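Long-range contacts in SAR-endolysin (Enterobacteria phage P1, PDB 1XJU), which hydrolyses the beta-1,4 linkages of host peptidoglycan as a signal-arrest-release endolysin, helping phage P1 lyse its host once freed from the inner membrane: residues Leu58-Cys63 / Ala80-Ala85; Asp72-Ala77 / Gly116-Met121. All blocks are in the same frame, centred on the assembly; numbering follows the deposited sequence.

How the contacts relate
Contact 1 and contact 2 lie with their centres about 13 Å apart and share helix 75-88, contact 2 at its N-terminal end and contact 1 further along. In chain order the segments alternate: 58-63, 72-77, 80-85, then 116-121. Helix 75-88 is thereby packed against helix 46-67 at one place and helix 118-123 at another. Met81, on 80-85 but outside the contact 1 interface, brings that segment against contact 2, its CG touching Met121 CE (3.6 Å) and Met73 CE (4.1 Å). Contact 1 is buried, its centre about 7 Å from that of the chain; the centre of contact 2, only partly buried, is about 15 Å away. Both belong to the phage lysozyme helical framework, away from the active-site residues.

Contact 1 of 2, residues Leu58-Cys63 / Ala80-Ala85; sequences LIAERC and AMTSAA
Segments 58-63 and 80-85, of helices 46-67 and 75-88, approach to 8.1 Å between their axes with 118° between their N-to-C directions, and Ala60 and Ala85 face each other, their CA atoms 5.1 Å apart. The two small side chains allow this approach, and Ala60 CB meets Ala85 CB at 4.0 Å. The same Ala60 methyl also reaches the other backbone, lying 3.5 Å from Thr82 O, and it touches the Thr82 methyl as well. Thr82 CG2 sits in the angle between Ala60 CB and Glu61 CG, 3.6 Å from the latter. The torsion of Thr82 (chi1 -69°) sets its two branches: CG2 stands opposite the backbone N, and OG1, on the side of that N, also lies beside Glu61 CG while its hydrogen bond goes to Phe78 O, one turn earlier. The buried hydroxyl is thus satisfied within its helix. Glu61 contributes mainly the apolar base of its chain here. Beyond CG it runs on extended, and its carboxylate is gripped at both oxygens, OE1 by Thr2 OG1 and OE2 by the backbone N of Arg1, so the N-terminus of the chain is tied to helix 46-67. One turn on from Ala60, Cys63, whose CB points toward 80-85, has SG 4.1 Å from Ala85 CB; this sulfur is bound in the disulfide to Cys90, which links helix 46-67 covalently to the start of helix 90-94. Ile64 and Phe86 extend the packing between helices 46-67 and 75-88, while Ser83 and Ala84, on another side of helix 75-88, meet helix 137-151.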
ATOM      1  N   LEU A  58       3.584 -11.625   0.758  1.00 11.21           N
ATOM      2  CA  LEU A  58       4.976 -11.812   0.397  1.00 11.41           C
ATOM      3  C   LEU A  58       5.417 -10.904  -0.677  1.00 10.48           C
ATOM      4  O   LEU A  58       6.532 -10.348  -0.575  1.00 10.35           O
ATOM      5  CB  LEU A  58       5.237 -13.290  -0.018  1.00 13.39           C
ATOM      6  CG  LEU A  58       6.707 -13.690  -0.257  1.00 15.36           C
ATOM      7  CD1 LEU A  58       7.506 -13.485   1.011  1.00 20.65           C
ATOM      8  CD2 LEU A  58       6.807 -15.136  -0.677  1.00 16.51           C
ATOM      9  N   ILE A  59       4.618 -10.716  -1.700  1.00 11.24           N
ATOM     10  CA  ILE A  59       4.916  -9.845  -2.769  1.00 10.17           C
ATOM     11  C   ILE A  59       5.014  -8.399  -2.299  1.00  9.16           C
ATOM     12  O   ILE A  59       5.907  -7.650  -2.723  1.00  9.33           O
ATOM     13  CB  ILE A  59       3.880  -9.977  -3.935  1.00 11.64           C
ATOM     14  CG1 ILE A  59       4.040 -11.310  -4.647  1.00 12.48           C
ATOM     15  CG2 ILE A  59       4.064  -8.900  -4.944  1.00 12.67           C
ATOM     16  CD1 ILE A  59       2.889 -11.651  -5.546  1.00 13.20           C
ATOM     17  N   ALA A  60       4.152  -8.004  -1.388  1.00  8.44           N
ATOM     18  CA  ALA A  60       4.220  -6.681  -0.782  1.00  8.07           C
ATOM     19  C   ALA A  60       5.501  -6.481  -0.010  1.00  7.99           C
ATOM     20  O   ALA A  60       6.162  -5.442  -0.137  1.00  8.69           O
ATOM     21  CB  ALA A  60       2.982  -6.457   0.074  1.00  8.39           C
ATOM     22  N   GLU A  61       5.890  -7.440   0.805  1.00  8.50           N
ATOM     23  CA  GLU A  61       7.138  -7.367   1.552  1.00  9.05           C
ATOM     24  C   GLU A  61       8.290  -7.266   0.598  1.00  8.96           C
ATOM     25  O   GLU A  61       9.233  -6.494   0.845  1.00  9.30           O
ATOM     26  CB  GLU A  61       7.295  -8.590   2.484  1.00  9.18           C
ATOM     27  CG  GLU A  61       6.332  -8.584   3.615  1.00 10.02           C
ATOM     28  CD  GLU A  61       6.679  -9.450   4.812  1.00 12.14           C
ATOM     29  OE1 GLU A  61       5.800  -9.590   5.678  1.00 14.16           O
ATOM     30  OE2 GLU A  61       7.837  -9.893   4.953  1.00 13.44           O
ATOM     31  N   ARG A  62       8.262  -8.038  -0.494  1.00  9.33           N
ATOM     32  CA  ARG A  62       9.330  -7.982  -1.485  1.00 10.05           C
ATOM     33  C   ARG A  62       9.405  -6.622  -2.158  1.00  9.47           C
ATOM     34  O   ARG A  62      10.523  -6.109  -2.389  1.00  9.91           O
ATOM     35  CB  ARG A  62       9.165  -9.074  -2.539  1.00 11.36           C
ATOM     36  CG  ARG A  62      10.289  -9.086  -3.511  1.00 13.19           C
ATOM     37  CD  ARG A  62      10.360 -10.358  -4.348  1.00 15.25           C
ATOM     38  NE  ARG A  62      11.665 -10.365  -5.051  1.00 18.51           N
ATOM     39  CZ  ARG A  62      11.951  -9.650  -6.106  1.00 20.97           C
ATOM     40  NH1 ARG A  62      13.186  -9.683  -6.593  1.00 19.78           N
ATOM     41  NH2 ARG A  62      11.031  -8.916  -6.713  1.00 22.69           N
ATOM     42  N   CYS A  63       8.269  -6.018  -2.440  1.00  9.32           N
ATOM     43  CA  CYS A  63       8.244  -4.665  -2.952  1.00  9.19           C
ATOM     44  C   CYS A  63       9.015  -3.719  -2.023  1.00  8.19           C
ATOM     45  O   CYS A  63       9.873  -2.924  -2.455  1.00  8.86           O
ATOM     46  CB  CYS A  63       6.791  -4.216  -3.032  1.00  9.42           C
ATOM     47  SG  CYS A  63       6.600  -2.419  -3.358  1.00  9.76           S
ATOM     48  N   ALA A  80       3.996  -1.138   8.178  1.00  7.73           N
ATOM     49  CA  ALA A  80       3.097  -0.153   7.596  1.00  7.81           C
ATOM     50  C   ALA A  80       3.263  -0.063   6.105  1.00  6.81           C
ATOM     51  O   ALA A  80       2.265   0.007   5.351  1.00  7.56           O
ATOM     52  CB  ALA A  80       3.321   1.180   8.256  1.00  8.33           C
ATOM     53  N   MET A  81       4.505  -0.057   5.635  1.00  7.28           N
ATOM     54  CA  MET A  81       4.763   0.054   4.207  1.00  6.96           C
ATOM     55  C   MET A  81       4.296  -1.193   3.459  1.00  7.32           C
ATOM     56  O   MET A  81       3.784  -1.119   2.337  1.00  7.45           O
ATOM     57  CB  MET A  81       6.262   0.302   3.964  1.00  6.98           C
ATOM     58  CG  MET A  81       6.691   1.709   4.392  1.00  7.33           C
ATOM     59  SD  MET A  81       5.932   3.043   3.415  1.00  8.14           S
ATOM     60  CE  MET A  81       6.725   2.779   1.802  1.00  9.47           C
ATOM     61  N   THR A  82       4.441  -2.356   4.068  1.00  7.20           N
ATOM     62  CA  THR A  82       3.963  -3.594   3.485  1.00  7.59           C
ATOM     63  C   THR A  82       2.453  -3.534   3.337  1.00  6.88           C
ATOM     64  O   THR A  82       1.906  -3.919   2.308  1.00  7.49           O
ATOM     65  CB  THR A  82       4.364  -4.811   4.332  1.00  7.27           C
ATOM     66  OG1 THR A  82       5.798  -4.993   4.252  1.00  8.41           O
ATOM     67  CG2 THR A  82       3.710  -6.098   3.819  1.00  8.09           C
ATOM     68  N   SER A  83       1.756  -3.089   4.362  1.00  7.32           N
ATOM     69  CA  SER A  83       0.304  -2.898   4.295  1.00  7.46           C
ATOM     70  C   SER A  83      -0.054  -2.008   3.119  1.00  7.25           C
ATOM     71  O   SER A  83      -0.966  -2.349   2.345  1.00  7.86           O
ATOM     72  CB  SER A  83      -0.170  -2.292   5.612  1.00  7.81           C
ATOM     73  OG  SER A  83      -1.544  -1.904   5.542  1.00  8.35           O
ATOM     74  N   ALA A  84       0.619  -0.870   2.940  1.00  7.13           N
ATOM     75  CA  ALA A  84       0.322   0.028   1.846  1.00  7.37           C
ATOM     76  C   ALA A  84       0.580  -0.654   0.511  1.00  7.04           C
ATOM     77  O   ALA A  84      -0.234  -0.512  -0.430  1.00  7.72           O
ATOM     78  CB  ALA A  84       1.151   1.300   1.980  1.00  7.59           C
ATOM     79  N   ALA A  85       1.672  -1.378   0.387  1.00  6.80           N
ATOM     80  CA  ALA A  85       2.003  -2.060  -0.855  1.00  6.93           C
ATOM     81  C   ALA A  85       0.972  -3.164  -1.150  1.00  7.47           C
ATOM     82  O   ALA A  85       0.625  -3.391  -2.303  1.00  7.98           O
ATOM     83  CB  ALA A  85       3.398  -2.615  -0.807  1.00  8.02           C
TER

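Contact 2 of 2, residues Asp72-Ala77 / Gly116-Met121; sequences DMPDNA and GEWVNM
Met73 and Pro74, in the loop that leads into helix 75-88, lie over one face of the Trp118 indole. Along Met73, CB leaves the backbone across the direction of 116-121, and CG, placed beside the backbone N by a chi1 of -67°, is what comes over the six-membered ring, 3.6 Å from its centroid and only 10° off the normal, a CH-pi contact. SD follows higher above the same face, 4.8 Å from that centroid, in a more distant Met-aromatic contact. With the chain extended, CE passes beyond the ring and meets Met121 SD at 3.6 Å while still touching Trp118 CZ3. Pro74 CD makes a second CH-pi contact, 4.0 Å from the centroid of the five-membered ring, so both parts of the indole are engaged. The opposite face carries Gly116 O, 3.4 Å above the plane near the rim. Met121 runs roughly at right angles to Met73; its chain bends at the last torsion (chi3 72°), turning CE toward Ala77 CB at 4.0 Å. At the outer end Asp72 O approaches Trp118 CZ2 obliquely at 3.5 Å, with Asp72 CB beside the same carbon and its carboxylate in a salt bridge with Arg69. These CH-pi and Met-aromatic contacts form where the N-cap of helix 75-88 (Pro74) meets a Schellman end (Gly116) followed by the N-cap of helix 118-123 (Glu117), in the phage lysozyme fold.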
ATOM      1  N   ASP A  72      16.399  -2.195   5.905  1.00  9.48           N
ATOM      2  CA  ASP A  72      16.960  -1.171   6.773  1.00 10.02           C
ATOM      3  C   ASP A  72      15.958  -0.478   7.677  1.00  9.59           C
ATOM      4  O   ASP A  72      16.342   0.276   8.569  1.00 10.15           O
ATOM      5  CB  ASP A  72      17.691  -0.113   5.974  1.00 11.28           C
ATOM      6  CG  ASP A  72      18.817  -0.645   5.177  1.00 14.94           C
ATOM      7  OD1 ASP A  72      19.460  -1.621   5.636  1.00 16.46           O
ATOM      8  OD2 ASP A  72      19.062  -0.093   4.057  1.00 18.36           O
ATOM      9  N   MET A  73      14.669  -0.718   7.459  1.00  9.28           N
ATOM     10  CA  MET A  73      13.606  -0.104   8.276  1.00  8.77           C
ATOM     11  C   MET A  73      13.448  -0.821   9.574  1.00  8.99           C
ATOM     12  O   MET A  73      13.656  -2.025   9.614  1.00  9.93           O
ATOM     13  CB  MET A  73      12.249  -0.244   7.529  1.00  9.70           C
ATOM     14  CG  MET A  73      12.145   0.530   6.297  1.00  9.03           C
ATOM     15  SD  MET A  73      10.471   0.356   5.654  1.00  8.89           S
ATOM     16  CE  MET A  73      10.758   1.038   3.993  1.00  9.61           C
ATOM     17  N   PRO A  74      12.960  -0.130  10.618  1.00  8.56           N
ATOM     18  CA  PRO A  74      12.415  -0.825  11.766  1.00  9.31           C
ATOM     19  C   PRO A  74      11.147  -1.566  11.408  1.00  8.65           C
ATOM     20  O   PRO A  74      10.519  -1.272  10.369  1.00  9.29           O
ATOM     21  CB  PRO A  74      12.092   0.298  12.749  1.00 10.21           C
ATOM     22  CG  PRO A  74      12.606   1.521  12.154  1.00 11.59           C
ATOM     23  CD  PRO A  74      12.862   1.331  10.716  1.00  9.55           C
ATOM     24  N   ASP A  75      10.767  -2.518  12.237  1.00  9.56           N
ATOM     25  CA  ASP A  75       9.592  -3.337  11.967  1.00  9.83           C
ATOM     26  C   ASP A  75       8.319  -2.548  11.807  1.00  8.61           C
ATOM     27  O   ASP A  75       7.506  -2.922  10.946  1.00  8.75           O
ATOM     28  CB  ASP A  75       9.375  -4.351  13.087  1.00 11.29           C
ATOM     29  CG  ASP A  75      10.254  -5.591  12.991  1.00 13.79           C
ATOM     30  OD1 ASP A  75      11.042  -5.815  12.059  1.00 13.89           O
ATOM     31  OD2 ASP A  75      10.178  -6.450  13.900  1.00 18.34           O
ATOM     32  N   ASN A  76       8.069  -1.490  12.562  1.00  9.15           N
ATOM     33  CA  ASN A  76       6.811  -0.802  12.410  1.00  8.80           C
ATOM     34  C   ASN A  76       6.702  -0.110  11.051  1.00  8.09           C
ATOM     35  O   ASN A  76       5.671  -0.289  10.366  1.00  8.45           O
ATOM     36  CB  ASN A  76       6.627   0.214  13.536  1.00  9.36           C
ATOM     37  CG  ASN A  76       6.353  -0.407  14.879  1.00 10.35           C
ATOM     38  OD1 ASN A  76       5.925  -1.573  14.957  1.00 11.08           O
ATOM     39  ND2 ASN A  76       6.618   0.348  15.950  1.00 10.79           N
ATOM     40  N   ALA A  77       7.735   0.596  10.630  1.00  8.21           N
ATOM     41  CA  ALA A  77       7.709   1.213   9.324  1.00  7.80           C
ATOM     42  C   ALA A  77       7.601   0.150   8.232  1.00  7.30           C
ATOM     43  O   ALA A  77       6.848   0.297   7.243  1.00  7.72           O
ATOM     44  CB  ALA A  77       8.913   2.085   9.112  1.00  8.29           C
ATOM     45  N   GLY A 116      16.522   6.525   3.588  1.00  9.43           N
ATOM     46  CA  GLY A 116      16.443   6.018   4.962  1.00 10.48           C
ATOM     47  C   GLY A 116      15.776   6.985   5.910  1.00  9.58           C
ATOM     48  O   GLY A 116      15.927   6.866   7.132  1.00 10.90           O
ATOM     49  N   GLU A 117      15.011   7.925   5.361  1.00  9.65           N
ATOM     50  CA  GLU A 117      14.336   8.958   6.140  1.00  9.99           C
ATOM     51  C   GLU A 117      12.937   8.500   6.489  1.00  9.79           C
ATOM     52  O   GLU A 117      11.964   8.891   5.835  1.00  9.96           O
ATOM     53  CB  GLU A 117      14.330  10.255   5.346  1.00 10.47           C
ATOM     54  CG  GLU A 117      15.721  10.858   5.130  1.00 10.91           C
ATOM     55  CD  GLU A 117      16.295  11.456   6.382  1.00 12.61           C
ATOM     56  OE1 GLU A 117      15.572  11.637   7.402  1.00 14.73           O
ATOM     57  OE2 GLU A 117      17.481  11.758   6.308  1.00 13.66           O
ATOM     58  N   TRP A 118      12.859   7.631   7.460  1.00  9.10           N
ATOM     59  CA  TRP A 118      11.632   6.895   7.653  1.00  9.06           C
ATOM     60  C   TRP A 118      10.500   7.797   8.130  1.00  8.93           C
ATOM     61  O   TRP A 118       9.344   7.591   7.718  1.00  9.33           O
ATOM     62  CB  TRP A 118      11.822   5.736   8.597  1.00  9.43           C
ATOM     63  CG  TRP A 118      12.999   4.902   8.304  1.00  9.45           C
ATOM     64  CD1 TRP A 118      13.946   4.538   9.248  1.00  9.84           C
ATOM     65  CD2 TRP A 118      13.406   4.254   7.079  1.00  8.04           C
ATOM     66  NE1 TRP A 118      14.899   3.765   8.668  1.00  9.07           N
ATOM     67  CE2 TRP A 118      14.596   3.560   7.345  1.00  8.96           C
ATOM     68  CE3 TRP A 118      12.907   4.207   5.781  1.00  8.40           C
ATOM     69  CZ2 TRP A 118      15.278   2.845   6.363  1.00  9.52           C
ATOM     70  CZ3 TRP A 118      13.593   3.499   4.825  1.00  8.72           C
ATOM     71  CH2 TRP A 118      14.738   2.786   5.113  1.00  9.11           C
ATOM     72  N   VAL A 119      10.755   8.767   8.997  1.00  8.88           N
ATOM     73  CA  VAL A 119       9.701   9.678   9.390  1.00  8.86           C
ATOM     74  C   VAL A 119       9.085  10.384   8.173  1.00  9.28           C
ATOM     75  O   VAL A 119       7.864  10.415   8.013  1.00  9.21           O
ATOM     76  CB  VAL A 119      10.174  10.717  10.450  1.00  9.38           C
ATOM     77  CG1 VAL A 119       9.148  11.808  10.615  1.00 10.31           C
ATOM     78  CG2 VAL A 119      10.441  10.003  11.738  1.00 10.28           C
ATOM     79  N   ASN A 120       9.933  10.919   7.321  1.00  9.35           N
ATOM     80  CA  ASN A 120       9.406  11.616   6.171  1.00 10.27           C
ATOM     81  C   ASN A 120       8.626  10.657   5.248  1.00  9.16           C
ATOM     82  O   ASN A 120       7.575  11.015   4.671  1.00 10.20           O
ATOM     83  CB  ASN A 120      10.514  12.288   5.361  1.00 11.34           C
ATOM     84  CG  ASN A 120      11.222  13.381   6.127  1.00 12.91           C
ATOM     85  OD1 ASN A 120      10.655  13.940   7.098  1.00 15.08           O
ATOM     86  ND2 ASN A 120      12.416  13.791   5.632  1.00 14.87           N
ATOM     87  N   MET A 121       9.163   9.464   5.071  1.00  8.75           N
ATOM     88  CA  MET A 121       8.494   8.397   4.309  1.00  8.93           C
ATOM     89  C   MET A 121       7.086   8.145   4.889  1.00  8.50           C
ATOM     90  O   MET A 121       6.068   8.179   4.174  1.00  8.60           O
ATOM     91  CB  MET A 121       9.354   7.163   4.302  1.00  8.42           C
ATOM     92  CG  MET A 121       8.723   5.994   3.555  1.00  8.31           C
ATOM     93  SD  MET A 121       9.575   4.430   3.918  1.00  8.20           S
ATOM     94  CE  MET A 121       9.050   4.127   5.632  1.00  8.26           C
TER